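Local coordinates for protein possible thiamine biosynthesis enzyme (Candida albicans, PDB 2X7Q) that is of unknown biochemical function but has the periplasmic binding protein fold and, as a member of the SsuA/TauA solute-binding family, probably binds a small ligand, at residues G54-L62 with A70-D80; A102-T113 with Y185-Q195. The protein carries 1 engineered substitution. All blocks are in the same frame, centred on the assembly; numbering follows the deposited sequence.

In the fold
From the N terminus, the chain first lays down four strands of a mixed sheet. Contact 1 closes a short loop here: the chain leaves helix 55-63, turns back within a few residues and runs as strand 69-73 and helix 74-82 against it. After strand 88-95 the chain passes to a second sheet, entering along strand 100-106. Contact 2 then closes a much longer loop, with 71 residues between its segments, when strand 190-197 returns to lie beside 100-106 at the sheet's edge; strand 203-208 goes back to complete the first sheet, between 69-73 and 88-95. The contacts are therefore in series, neither nested nor crossed. Their centres are about 28 Å apart, one in each lobe of the periplasmic binding protein fold.

Contact 1: G54-L62 with A70-D80; sequences GSGRLINLL and AIGLTEAFIAD
Ser55 and Leu73 join the first turn of helix 55-62 to the point where strand 70-73 becomes helix 74-80, inside a beta-alpha-beta crossover that runs from strand 46-50 through this helix to strand 69-73. Ser55 OG accepts the backbone N-H of Leu73, the N-cap residue of the second helix, at 2.9 Å and an N-H...O angle of 158°. Beside that bond, Ser55 CB rests against Ala76 CB (3.7 Å). One turn further on, Leu58 lays CD1 over the backbone of the strand, 3.6 Å from Gly72 CA. Ala70 CB fits between Leu58 CB and Leu62 CD1, the latter at 3.8 Å.

The Phe77 ring reaches toward helix 55-62. Its CE1 touches Ile59 CG1 at 4.0 Å and also meets Leu62 CD1, while Gly72 CA lies in plane at the ring edge. Further out, Ala206 and Val90 of the neighbouring strands pack on the same phenyl group, and Val51 packs on Leu58. At the far end of the contact, Asp80 turns CG anti to its own N (chi1 -160°), and its carboxylate meets the CG2 and CD1 methyls of Ile59, the two side chains approaching from opposite directions. Its OD2, hydrogen-bonded to Asn85 ND2, lies 3.2 Å from Ile59 CG2.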
# COMPACT_ATOMS: atom_id res chain seq x y z
N GLY A 54 -0.18 -8.31 1.90
CA GLY A 54 -0.43 -6.91 2.18
C GLY A 54 0.20 -6.28 3.42
O GLY A 54 0.99 -6.91 4.12
N SER A 55 -0.19 -5.03 3.67
CA SER A 55 0.41 -4.22 4.73
C SER A 55 0.07 -4.71 6.13
O SER A 55 0.79 -4.43 7.09
CB SER A 55 -0.04 -2.76 4.58
OG SER A 55 0.31 -2.24 3.31
N GLY A 56 -1.03 -5.45 6.25
CA GLY A 56 -1.45 -5.99 7.52
C GLY A 56 -0.33 -6.75 8.21
O GLY A 56 -0.08 -6.57 9.40
N ARG A 57 0.36 -7.59 7.45
CA ARG A 57 1.46 -8.38 7.99
C ARG A 57 2.72 -7.53 8.12
O ARG A 57 3.55 -7.76 8.99
CB ARG A 57 1.75 -9.59 7.09
CG ARG A 57 2.71 -10.60 7.70
CD ARG A 57 3.22 -11.60 6.67
NE ARG A 57 4.05 -12.64 7.28
CZ ARG A 57 4.79 -13.51 6.60
NH1 ARG A 57 4.81 -13.49 5.28
NH2 ARG A 57 5.51 -14.42 7.25
N LEU A 58 2.84 -6.54 7.24
CA LEU A 58 3.96 -5.60 7.29
C LEU A 58 4.07 -4.94 8.66
O LEU A 58 5.15 -4.87 9.24
CB LEU A 58 3.82 -4.53 6.20
CG LEU A 58 3.85 -5.00 4.75
CD1 LEU A 58 3.78 -3.82 3.80
CD2 LEU A 58 5.11 -5.82 4.49
N ILE A 59 2.94 -4.46 9.17
CA ILE A 59 2.91 -3.82 10.48
C ILE A 59 3.25 -4.82 11.59
O ILE A 59 3.97 -4.49 12.54
CB ILE A 59 1.54 -3.17 10.78
CG1 ILE A 59 1.21 -2.12 9.72
CG2 ILE A 59 1.53 -2.56 12.17
CD1 ILE A 59 -0.13 -1.45 9.93
N ASN A 60 2.74 -6.04 11.46
CA ASN A 60 3.03 -7.09 12.42
C ASN A 60 4.52 -7.42 12.47
O ASN A 60 5.09 -7.64 13.53
CB ASN A 60 2.23 -8.36 12.10
CG ASN A 60 0.75 -8.18 12.35
OD1 ASN A 60 0.32 -7.22 13.00
ND2 ASN A 60 -0.05 -9.11 11.85
N LEU A 61 5.15 -7.44 11.29
CA LEU A 61 6.58 -7.72 11.19
C LEU A 61 7.40 -6.61 11.83
O LEU A 61 8.44 -6.87 12.43
CB LEU A 61 6.98 -7.90 9.72
CG LEU A 61 6.34 -9.07 8.98
CD1 LEU A 61 6.71 -9.06 7.51
CD2 LEU A 61 6.73 -10.40 9.62
N LEU A 62 6.93 -5.37 11.71
CA LEU A 62 7.59 -4.24 12.34
C LEU A 62 7.44 -4.30 13.85
O LEU A 62 8.36 -3.97 14.59
CB LEU A 62 7.02 -2.92 11.81
CG LEU A 62 7.27 -2.60 10.34
CD1 LEU A 62 6.62 -1.28 9.96
CD2 LEU A 62 8.76 -2.57 10.05
N ALA A 70 9.34 -1.41 6.14
CA ALA A 70 8.19 -1.95 5.42
C ALA A 70 7.68 -0.96 4.38
O ALA A 70 7.51 0.23 4.68
CB ALA A 70 7.09 -2.34 6.38
N ILE A 71 7.44 -1.44 3.16
CA ILE A 71 6.88 -0.61 2.10
C ILE A 71 5.43 -1.01 1.85
O ILE A 71 5.17 -2.01 1.17
CB ILE A 71 7.67 -0.77 0.78
CG1 ILE A 71 9.18 -0.73 1.03
CG2 ILE A 71 7.26 0.29 -0.23
CD1 ILE A 71 9.78 0.65 0.94
N GLY A 72 4.49 -0.25 2.40
CA GLY A 72 3.09 -0.60 2.30
C GLY A 72 2.16 0.58 2.02
O GLY A 72 2.61 1.70 1.79
N LEU A 73 0.86 0.31 2.05
CA LEU A 73 -0.14 1.34 1.77
C LEU A 73 -0.16 2.42 2.85
O LEU A 73 0.02 2.13 4.03
CB LEU A 73 -1.53 0.72 1.60
CG LEU A 73 -1.67 -0.31 0.48
CD1 LEU A 73 -3.07 -0.91 0.46
CD2 LEU A 73 -1.33 0.32 -0.87
N THR A 74 -0.38 3.66 2.43
CA THR A 74 -0.36 4.81 3.33
C THR A 74 -1.38 4.70 4.46
O THR A 74 -1.03 4.81 5.63
CB THR A 74 -0.58 6.12 2.57
OG1 THR A 74 0.44 6.29 1.58
CG2 THR A 74 -0.55 7.31 3.52
N GLU A 75 -2.65 4.48 4.10
CA GLU A 75 -3.72 4.46 5.10
C GLU A 75 -3.48 3.41 6.18
O GLU A 75 -3.87 3.60 7.33
CB GLU A 75 -5.08 4.24 4.44
CG GLU A 75 -5.32 2.85 3.87
CD GLU A 75 -4.79 2.69 2.46
OE1 GLU A 75 -4.20 3.65 1.94
OE2 GLU A 75 -4.97 1.60 1.88
N ALA A 76 -2.84 2.31 5.81
CA ALA A 76 -2.56 1.23 6.75
C ALA A 76 -1.70 1.71 7.92
O ALA A 76 -1.98 1.41 9.08
CB ALA A 76 -1.88 0.07 6.04
N PHE A 77 -0.65 2.46 7.60
CA PHE A 77 0.27 2.96 8.61
C PHE A 77 -0.30 4.16 9.36
O PHE A 77 -0.16 4.26 10.58
CB PHE A 77 1.62 3.32 7.98
CG PHE A 77 2.34 2.14 7.37
CD1 PHE A 77 3.01 1.23 8.18
CD2 PHE A 77 2.35 1.96 6.00
CE1 PHE A 77 3.67 0.15 7.62
CE2 PHE A 77 3.02 0.88 5.44
CZ PHE A 77 3.67 -0.03 6.25
N ILE A 78 -0.93 5.07 8.62
CA ILE A 78 -1.53 6.25 9.23
C ILE A 78 -2.60 5.88 10.25
O ILE A 78 -2.62 6.42 11.36
CB ILE A 78 -2.16 7.18 8.17
CG1 ILE A 78 -1.09 7.66 7.18
CG2 ILE A 78 -2.84 8.37 8.84
CD1 ILE A 78 0.03 8.45 7.83
N ALA A 79 -3.47 4.96 9.88
CA ALA A 79 -4.54 4.51 10.77
C ALA A 79 -3.97 3.81 12.00
O ALA A 79 -4.41 4.05 13.12
CB ALA A 79 -5.51 3.61 10.03
N ASP A 80 -2.99 2.93 11.77
CA ASP A 80 -2.37 2.19 12.86
C ASP A 80 -1.75 3.14 13.89
O ASP A 80 -1.85 2.91 15.09
CB ASP A 80 -1.31 1.23 12.31
CG ASP A 80 -0.97 0.11 13.28
OD1 ASP A 80 -1.90 -0.63 13.69
OD2 ASP A 80 0.21 -0.04 13.63

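Contact 2: A102-T113 with Y185-Q195; sequences AVSTGSNRDDVT and YDNHEIKQIDQ
Val103 with Asp194 and Thr105 with Lys191 form antiparallel hydrogen-bonded pairs, and between them the register slips by one residue in a beta bulge, where Val103 takes Asp194 O with its N (2.8 Å) and gives its O to Ile193 N (3.0 Å). Ile193, the extra residue, turns its side chain toward the opposite segment. CG1 sits between its own N and carbonyl carbon (chi1 61°), which sets the two branches against different partners: CG1 meets Val103 CG1 at 3.6 Å with CD1 continuing to Val112 CG1, while CG2 touches Thr105 CG2 at 3.7 Å, the two side chains crossing at about a right angle. Thr105 OG1 is bonded to Asp172 O, just ahead of strand 173-177.

These strands form the edge of the second sheet of the periplasmic binding protein fold: 190-197 is outermost, and 100-106 lies between it and 173-177. On the face bearing Ala102 and Ser104, Tyr185 comes up from the end of helix 178-186. Its OH and Ser104 OG share a very short hydrogen bond of 2.5 Å, Ala102 CB lies at the ring edge, and Gln192 CB lies over one face, offset toward the rim.

The Lys191 side chain runs on past its backbone pair and bends at chi3 (44°), bringing NZ 3.2 Å from Ser107 O, which it meets from above the carbonyl plane. Arg109 grips Asp111 side-on through NE and NH2, and its guanidinium also reaches Asp172 and the carbonyls of Val162 and Ser171. A water bridges Ser107 OG and Glu189 O, donating to the latter at 2.8 Å; Asn163 ND2 binds that same carbonyl.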
# COMPACT_ATOMS: atom_id res chain seq x y z
N ALA A 102 -10.69 -1.09 -7.47
CA ALA A 102 -11.78 -1.56 -8.32
C ALA A 102 -12.75 -2.42 -7.52
O ALA A 102 -12.35 -3.33 -6.79
CB ALA A 102 -11.22 -2.35 -9.50
N VAL A 103 -14.04 -2.13 -7.67
CA VAL A 103 -15.09 -2.89 -6.99
C VAL A 103 -15.58 -4.01 -7.89
O VAL A 103 -16.05 -3.76 -9.00
CB VAL A 103 -16.26 -1.98 -6.60
CG1 VAL A 103 -17.30 -2.77 -5.80
CG2 VAL A 103 -15.77 -0.79 -5.79
N SER A 104 -15.48 -5.25 -7.41
CA SER A 104 -15.83 -6.40 -8.22
C SER A 104 -16.97 -7.22 -7.63
O SER A 104 -17.22 -7.18 -6.43
CB SER A 104 -14.61 -7.30 -8.42
OG SER A 104 -13.52 -6.59 -8.97
N THR A 105 -17.65 -7.97 -8.49
CA THR A 105 -18.69 -8.90 -8.06
C THR A 105 -18.65 -10.13 -8.95
O THR A 105 -17.84 -10.22 -9.87
CB THR A 105 -20.09 -8.26 -8.12
OG1 THR A 105 -21.05 -9.14 -7.53
CG2 THR A 105 -20.49 -7.96 -9.55
N GLY A 106 -19.53 -11.09 -8.66
CA GLY A 106 -19.59 -12.32 -9.43
C GLY A 106 -19.84 -12.08 -10.91
O GLY A 106 -20.27 -11.00 -11.30
N SER A 107 -19.56 -13.09 -11.73
CA SER A 107 -19.76 -12.99 -13.17
C SER A 107 -21.24 -12.91 -13.52
O SER A 107 -21.63 -12.16 -14.41
CB SER A 107 -19.12 -14.18 -13.88
OG SER A 107 -19.68 -15.40 -13.45
N ASN A 108 -22.06 -13.68 -12.81
CA ASN A 108 -23.50 -13.69 -13.03
C ASN A 108 -24.27 -13.38 -11.76
O ASN A 108 -24.75 -14.28 -11.07
CB ASN A 108 -23.95 -15.04 -13.59
CG ASN A 108 -25.42 -15.07 -13.95
OD1 ASN A 108 -25.87 -14.34 -14.83
ND2 ASN A 108 -26.18 -15.91 -13.26
N ARG A 109 -24.40 -12.09 -11.45
CA ARG A 109 -25.12 -11.66 -10.26
C ARG A 109 -26.22 -10.66 -10.59
O ARG A 109 -25.96 -9.46 -10.68
CB ARG A 109 -24.15 -11.05 -9.25
CG ARG A 109 -23.08 -12.00 -8.74
CD ARG A 109 -23.68 -13.10 -7.88
NE ARG A 109 -24.40 -12.55 -6.73
CZ ARG A 109 -23.83 -12.22 -5.58
NH1 ARG A 109 -22.53 -12.38 -5.41
NH2 ARG A 109 -24.56 -11.73 -4.59
N ASP A 110 -27.44 -11.15 -10.78
CA ASP A 110 -28.57 -10.28 -11.09
C ASP A 110 -28.89 -9.35 -9.93
O ASP A 110 -29.50 -8.30 -10.11
CB ASP A 110 -29.80 -11.10 -11.45
CG ASP A 110 -29.69 -11.76 -12.81
OD1 ASP A 110 -28.66 -11.57 -13.48
OD2 ASP A 110 -30.64 -12.47 -13.20
N ASP A 111 -28.47 -9.73 -8.73
CA ASP A 111 -28.78 -8.98 -7.52
C ASP A 111 -27.78 -7.85 -7.26
O ASP A 111 -28.04 -6.97 -6.44
CB ASP A 111 -28.85 -9.91 -6.31
CG ASP A 111 -27.55 -10.67 -6.08
OD1 ASP A 111 -26.81 -10.90 -7.05
OD2 ASP A 111 -27.29 -11.04 -4.91
N VAL A 112 -26.65 -7.87 -7.97
CA VAL A 112 -25.63 -6.85 -7.78
C VAL A 112 -25.17 -6.26 -9.11
O VAL A 112 -24.44 -6.89 -9.87
CB VAL A 112 -24.40 -7.41 -7.03
CG1 VAL A 112 -23.34 -6.33 -6.85
CG2 VAL A 112 -24.82 -7.99 -5.69
N THR A 113 -25.61 -5.03 -9.38
CA THR A 113 -25.22 -4.33 -10.60
C THR A 113 -24.66 -2.94 -10.28
O THR A 113 -23.80 -2.43 -11.00
CB THR A 113 -26.42 -4.17 -11.57
OG1 THR A 113 -27.40 -3.30 -10.99
CG2 THR A 113 -27.05 -5.53 -11.85
N TYR A 185 -11.26 -9.57 -15.11
CA TYR A 185 -12.36 -8.92 -15.81
C TYR A 185 -12.37 -9.40 -17.26
O TYR A 185 -13.43 -9.64 -17.84
CB TYR A 185 -12.21 -7.40 -15.79
CG TYR A 185 -12.39 -6.76 -14.43
CD1 TYR A 185 -13.39 -7.18 -13.57
CD2 TYR A 185 -11.58 -5.70 -14.04
CE1 TYR A 185 -13.56 -6.59 -12.33
CE2 TYR A 185 -11.75 -5.10 -12.81
CZ TYR A 185 -12.74 -5.55 -11.96
OH TYR A 185 -12.90 -4.94 -10.73
N ASP A 186 -11.18 -9.55 -17.83
CA ASP A 186 -11.04 -9.91 -19.24
C ASP A 186 -11.42 -11.37 -19.51
O ASP A 186 -11.97 -11.68 -20.57
CB ASP A 186 -9.62 -9.63 -19.72
CG ASP A 186 -9.30 -8.15 -19.77
OD1 ASP A 186 -10.25 -7.34 -19.75
OD2 ASP A 186 -8.11 -7.79 -19.81
N ASN A 187 -11.13 -12.25 -18.57
CA ASN A 187 -11.54 -13.65 -18.69
C ASN A 187 -12.94 -13.87 -18.12
O ASN A 187 -13.41 -15.00 -18.04
CB ASN A 187 -10.52 -14.60 -18.05
CG ASN A 187 -10.41 -14.41 -16.55
OD1 ASN A 187 -11.20 -13.69 -15.94
ND2 ASN A 187 -9.43 -15.06 -15.95
N HIS A 188 -13.58 -12.78 -17.72
CA HIS A 188 -14.97 -12.78 -17.30
C HIS A 188 -15.25 -13.65 -16.08
O HIS A 188 -16.36 -14.15 -15.90
CB HIS A 188 -15.88 -13.20 -18.46
CG HIS A 188 -15.74 -12.34 -19.68
ND1 HIS A 188 -16.39 -11.13 -19.81
CD2 HIS A 188 -15.02 -12.50 -20.82
CE1 HIS A 188 -16.08 -10.59 -20.97
NE2 HIS A 188 -15.26 -11.40 -21.61
N GLU A 189 -14.24 -13.83 -15.22
CA GLU A 189 -14.43 -14.55 -13.97
C GLU A 189 -15.17 -13.66 -12.98
O GLU A 189 -16.07 -14.11 -12.26
CB GLU A 189 -13.10 -15.00 -13.38
CG GLU A 189 -13.23 -15.70 -12.03
CD GLU A 189 -11.91 -16.27 -11.54
OE1 GLU A 189 -11.03 -16.54 -12.37
OE2 GLU A 189 -11.77 -16.47 -10.31
N ILE A 190 -14.79 -12.39 -12.95
CA ILE A 190 -15.48 -11.40 -12.12
C ILE A 190 -15.99 -10.25 -12.98
O ILE A 190 -15.83 -10.24 -14.20
CB ILE A 190 -14.57 -10.86 -11.00
CG1 ILE A 190 -13.27 -10.30 -11.58
CG2 ILE A 190 -14.27 -11.95 -9.98
CD1 ILE A 190 -12.31 -9.78 -10.54
N LYS A 191 -16.61 -9.26 -12.33
CA LYS A 191 -17.27 -8.18 -13.04
C LYS A 191 -17.17 -6.86 -12.28
O LYS A 191 -17.59 -6.77 -11.13
CB LYS A 191 -18.73 -8.54 -13.30
CG LYS A 191 -19.57 -7.42 -13.86
CD LYS A 191 -20.97 -7.92 -14.17
CE LYS A 191 -21.50 -8.79 -13.03
NZ LYS A 191 -22.82 -9.40 -13.35
N GLN A 192 -16.61 -5.84 -12.93
CA GLN A 192 -16.44 -4.53 -12.31
C GLN A 192 -17.75 -3.76 -12.28
O GLN A 192 -18.48 -3.71 -13.28
CB GLN A 192 -15.37 -3.72 -13.04
CG GLN A 192 -15.23 -2.29 -12.53
CD GLN A 192 -14.21 -1.50 -13.31
OE1 GLN A 192 -14.48 -0.38 -13.75
NE2 GLN A 192 -13.02 -2.07 -13.49
N ILE A 193 -18.04 -3.14 -11.14
CA ILE A 193 -19.26 -2.35 -10.99
C ILE A 193 -18.94 -0.91 -10.59
O ILE A 193 -19.81 -0.04 -10.63
CB ILE A 193 -20.21 -2.97 -9.95
CG1 ILE A 193 -19.55 -3.02 -8.57
CG2 ILE A 193 -20.65 -4.35 -10.39
CD1 ILE A 193 -20.44 -3.59 -7.49
N ASP A 194 -17.69 -0.66 -10.20
CA ASP A 194 -17.28 0.67 -9.78
C ASP A 194 -15.77 0.75 -9.54
O ASP A 194 -15.09 -0.26 -9.41
CB ASP A 194 -18.03 1.06 -8.50
CG ASP A 194 -18.08 2.56 -8.29
OD1 ASP A 194 -17.59 3.31 -9.16
OD2 ASP A 194 -18.62 2.98 -7.25
N GLN A 195 -15.25 1.98 -9.51
CA GLN A 195 -13.85 2.23 -9.19
C GLN A 195 -13.76 3.39 -8.20
O GLN A 195 -14.75 4.07 -7.96
CB GLN A 195 -13.06 2.57 -10.46
CG GLN A 195 -12.93 1.42 -11.44
CD GLN A 195 -12.09 1.79 -12.66
OE1 GLN A 195 -11.73 2.95 -12.84
NE2 GLN A 195 -11.78 0.80 -13.49
O HOH W 1 -17.17 -16.60 -12.84